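Local coordinates for DNA polymerase III subunit delta (Bacillus subtilis, PDB 3ZH9), which probably acts, within the tau-delta-delta' loading complex, as the wrench that opens the beta dimer for loading onto primed DNA, at residues L261-K266 against A292-R297. Sequence-based numbering, arbitrary orientation.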
ATOM      1  N   LEU A 261     -17.337   3.794   1.587  1.00 26.49           N
ATOM      2  CA  LEU A 261     -16.512   2.999   2.489  1.00 28.48           C
ATOM      3  C   LEU A 261     -17.107   2.882   3.891  1.00 26.51           C
ATOM      4  O   LEU A 261     -17.072   1.811   4.500  1.00 26.78           O
ATOM      5  CB  LEU A 261     -15.116   3.598   2.593  1.00 25.90           C
ATOM      6  CG  LEU A 261     -14.134   2.815   3.462  1.00 28.14           C
ATOM      7  CD1 LEU A 261     -13.994   1.363   3.022  1.00 29.62           C
ATOM      8  CD2 LEU A 261     -12.777   3.535   3.477  1.00 31.01           C
ATOM      9  N   ILE A 262     -17.615   3.992   4.425  1.00 22.36           N
ATOM     10  CA  ILE A 262     -18.214   3.959   5.759  1.00 26.83           C
ATOM     11  C   ILE A 262     -19.417   3.013   5.786  1.00 24.29           C
ATOM     12  O   ILE A 262     -19.550   2.167   6.672  1.00 30.97           O
ATOM     13  CB  ILE A 262     -18.646   5.379   6.201  1.00 29.61           C
ATOM     14  CG1 ILE A 262     -17.402   6.240   6.438  1.00 29.95           C
ATOM     15  CG2 ILE A 262     -19.463   5.324   7.482  1.00 23.23           C
ATOM     16  CD1 ILE A 262     -17.699   7.713   6.402  1.00 28.90           C
ATOM     17  N   LEU A 263     -20.281   3.133   4.789  1.00 25.89           N
ATOM     18  CA  LEU A 263     -21.457   2.256   4.714  1.00 22.12           C
ATOM     19  C   LEU A 263     -21.047   0.772   4.663  1.00 28.83           C
ATOM     20  O   LEU A 263     -21.572  -0.043   5.408  1.00 26.19           O
ATOM     21  CB  LEU A 263     -22.315   2.613   3.491  1.00 20.70           C
ATOM     22  CG  LEU A 263     -23.594   1.765   3.363  1.00 24.97           C
ATOM     23  CD1 LEU A 263     -24.659   2.272   4.339  1.00 25.37           C
ATOM     24  CD2 LEU A 263     -24.100   1.784   1.969  1.00 22.08           C
ATOM     25  N   GLN A 264     -20.100   0.425   3.789  1.00 22.89           N
ATOM     26  CA  GLN A 264     -19.611  -0.960   3.704  1.00 24.02           C
ATOM     27  C   GLN A 264     -19.018  -1.467   5.030  1.00 36.04           C
ATOM     28  O   GLN A 264     -19.313  -2.570   5.497  1.00 31.84           O
ATOM     29  CB  GLN A 264     -18.539  -1.062   2.628  1.00 23.66           C
ATOM     30  CG  GLN A 264     -19.072  -0.995   1.203  1.00 28.39           C
ATOM     31  CD  GLN A 264     -17.949  -0.798   0.211  1.00 34.83           C
ATOM     32  OE1 GLN A 264     -17.051   0.014   0.431  1.00 34.63           O
ATOM     33  NE2 GLN A 264     -17.988  -1.539  -0.878  1.00 34.84           N
ATOM     34  N   THR A 265     -18.144  -0.656   5.606  1.00 31.25           N
ATOM     35  CA  THR A 265     -17.512  -0.994   6.862  1.00 33.23           C
ATOM     36  C   THR A 265     -18.561  -1.181   7.977  1.00 32.37           C
ATOM     37  O   THR A 265     -18.506  -2.152   8.741  1.00 32.70           O
ATOM     38  CB  THR A 265     -16.481   0.088   7.232  1.00 33.17           C
ATOM     39  OG1 THR A 265     -15.433   0.088   6.249  1.00 34.71           O
ATOM     40  CG2 THR A 265     -15.877  -0.216   8.563  1.00 41.07           C
ATOM     41  N   LYS A 266     -19.522  -0.263   8.060  1.00 27.54           N
ATOM     42  CA  LYS A 266     -20.579  -0.356   9.073  1.00 34.13           C
ATOM     43  C   LYS A 266     -21.371  -1.652   8.904  1.00 34.90           C
ATOM     44  O   LYS A 266     -21.678  -2.334   9.871  1.00 30.46           O
ATOM     45  CB  LYS A 266     -21.518   0.858   8.992  1.00 28.70           C
ATOM     46  CG  LYS A 266     -22.543   0.944  10.115  1.00 31.55           C
ATOM     47  CD  LYS A 266     -23.525   2.095   9.862  1.00 30.32           C
ATOM     48  CE  LYS A 266     -24.432   2.354  11.065  1.00 34.30           C
ATOM     49  NZ  LYS A 266     -23.704   2.859  12.265  1.00 25.56           N
ATOM     50  N   ALA A 292     -12.615   4.370   8.882  1.00 32.79           N
ATOM     51  CA  ALA A 292     -13.988   4.307   8.395  1.00 34.98           C
ATOM     52  C   ALA A 292     -14.860   3.647   9.450  1.00 29.76           C
ATOM     53  O   ALA A 292     -16.004   4.018   9.603  1.00 30.86           O
ATOM     54  CB  ALA A 292     -14.082   3.535   7.047  1.00 32.04           C
ATOM     55  N   MET A 293     -14.316   2.655  10.161  1.00 32.54           N
ATOM     56  CA  MET A 293     -15.065   2.008  11.226  1.00 32.27           C
ATOM     57  C   MET A 293     -15.427   3.031  12.294  1.00 38.50           C
ATOM     58  O   MET A 293     -16.541   3.014  12.813  1.00 34.80           O
ATOM     59  CB  MET A 293     -14.276   0.877  11.877  1.00 38.68           C
ATOM     60  CG  MET A 293     -14.103  -0.369  11.019  1.00 48.82           C
ATOM     61  SD  MET A 293     -13.146  -1.656  11.841  1.00 62.83           S
ATOM     62  CE  MET A 293     -14.402  -2.394  12.891  1.00 70.11           C
ATOM     63  N   ASP A 294     -14.484   3.914  12.627  1.00 34.44           N
ATOM     64  CA  ASP A 294     -14.716   4.913  13.680  1.00 35.92           C
ATOM     65  C   ASP A 294     -15.812   5.862  13.240  1.00 37.26           C
ATOM     66  O   ASP A 294     -16.700   6.215  14.012  1.00 39.85           O
ATOM     67  CB  ASP A 294     -13.454   5.719  13.978  1.00 38.59           C
ATOM     68  CG  ASP A 294     -12.389   4.909  14.712  1.00 49.53           C
ATOM     69  OD1 ASP A 294     -12.729   3.867  15.317  1.00 51.73           O
ATOM     70  OD2 ASP A 294     -11.209   5.331  14.694  1.00 47.87           O
ATOM     71  N   GLN A 295     -15.752   6.272  11.980  1.00 39.21           N
ATOM     72  CA  GLN A 295     -16.740   7.199  11.459  1.00 32.01           C
ATOM     73  C   GLN A 295     -18.115   6.541  11.333  1.00 36.10           C
ATOM     74  O   GLN A 295     -19.135   7.181  11.561  1.00 31.18           O
ATOM     75  CB  GLN A 295     -16.289   7.769  10.123  1.00 34.47           C
ATOM     76  CG  GLN A 295     -15.232   8.846  10.264  1.00 39.85           C
ATOM     77  CD  GLN A 295     -14.894   9.516   8.943  1.00 40.59           C
ATOM     78  OE1 GLN A 295     -14.851   8.869   7.894  1.00 42.79           O
ATOM     79  NE2 GLN A 295     -14.648  10.817   8.991  1.00 39.24           N
ATOM     80  N   ALA A 296     -18.132   5.258  10.985  1.00 27.51           N
ATOM     81  CA  ALA A 296     -19.390   4.544  10.777  1.00 27.72           C
ATOM     82  C   ALA A 296     -20.243   4.564  12.039  1.00 31.71           C
ATOM     83  O   ALA A 296     -21.470   4.585  11.962  1.00 34.47           O
ATOM     84  CB  ALA A 296     -19.136   3.093  10.328  1.00 27.08           C
ATOM     85  N   ARG A 297     -19.590   4.556  13.199  1.00 33.09           N
ATOM     86  CA  ARG A 297     -20.311   4.615  14.477  1.00 33.82           C
ATOM     87  C   ARG A 297     -21.115   5.900  14.635  1.00 36.00           C
ATOM     88  O   ARG A 297     -22.076   5.948  15.392  1.00 41.83           O
ATOM     89  CB  ARG A 297     -19.344   4.452  15.664  1.00 34.82           C
ATOM     90  CG  ARG A 297     -18.636   3.102  15.671  1.00 41.29           C
ATOM     91  CD  ARG A 297     -18.391   2.582  17.083  1.00 60.60           C
ATOM     92  NE  ARG A 297     -18.606   1.138  17.111  1.00 69.69           N
ATOM     93  CZ  ARG A 297     -19.446   0.501  17.923  1.00 64.71           C
ATOM     94  NH1 ARG A 297     -20.152   1.161  18.834  1.00 49.88           N
ATOM     95  NH2 ARG A 297     -19.565  -0.818  17.835  1.00 70.88           N
TER
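Ile262, Thr265 and Lys266 meet Ala292 and Ala296 where two helices of the C-terminal domain cross nearly at right angles, a worked example of how alanines let helices come close. The local axes of 261-266 and 292-296 approach to 8.3 Å at a crossing angle of -83°. The methyl of Ala292 lies against Leu261 CG at 3.7 Å and also meets Thr265 OG1, which donates a hydrogen bond back to Leu261 O, an oxygen that also accepts from Thr265 N on its other face. The two branches of Ile262 meet the second helix separately: CG2, anti to the backbone N, presses on Ala296 CA at a tight 3.4 Å, while CD1 reaches Gln295 OE1, which Gln258 NE2 holds by a hydrogen bond. Lys266 lays CB on Ala296 CB (3.5 Å), then runs extended until a bend at chi4 (66°) lets NZ donate a hydrogen bond to Ala296 O (2.8 Å) from above the carbonyl plane. NZ also hydrogen-bonds Phe299 O; a methionine here would probably leave both backbone oxygens without this charged donor. Helix 301-319 adds Leu304 against Ile262 and Lys266, and helix 275-282 brings Leu282 against Leu261 and Thr265.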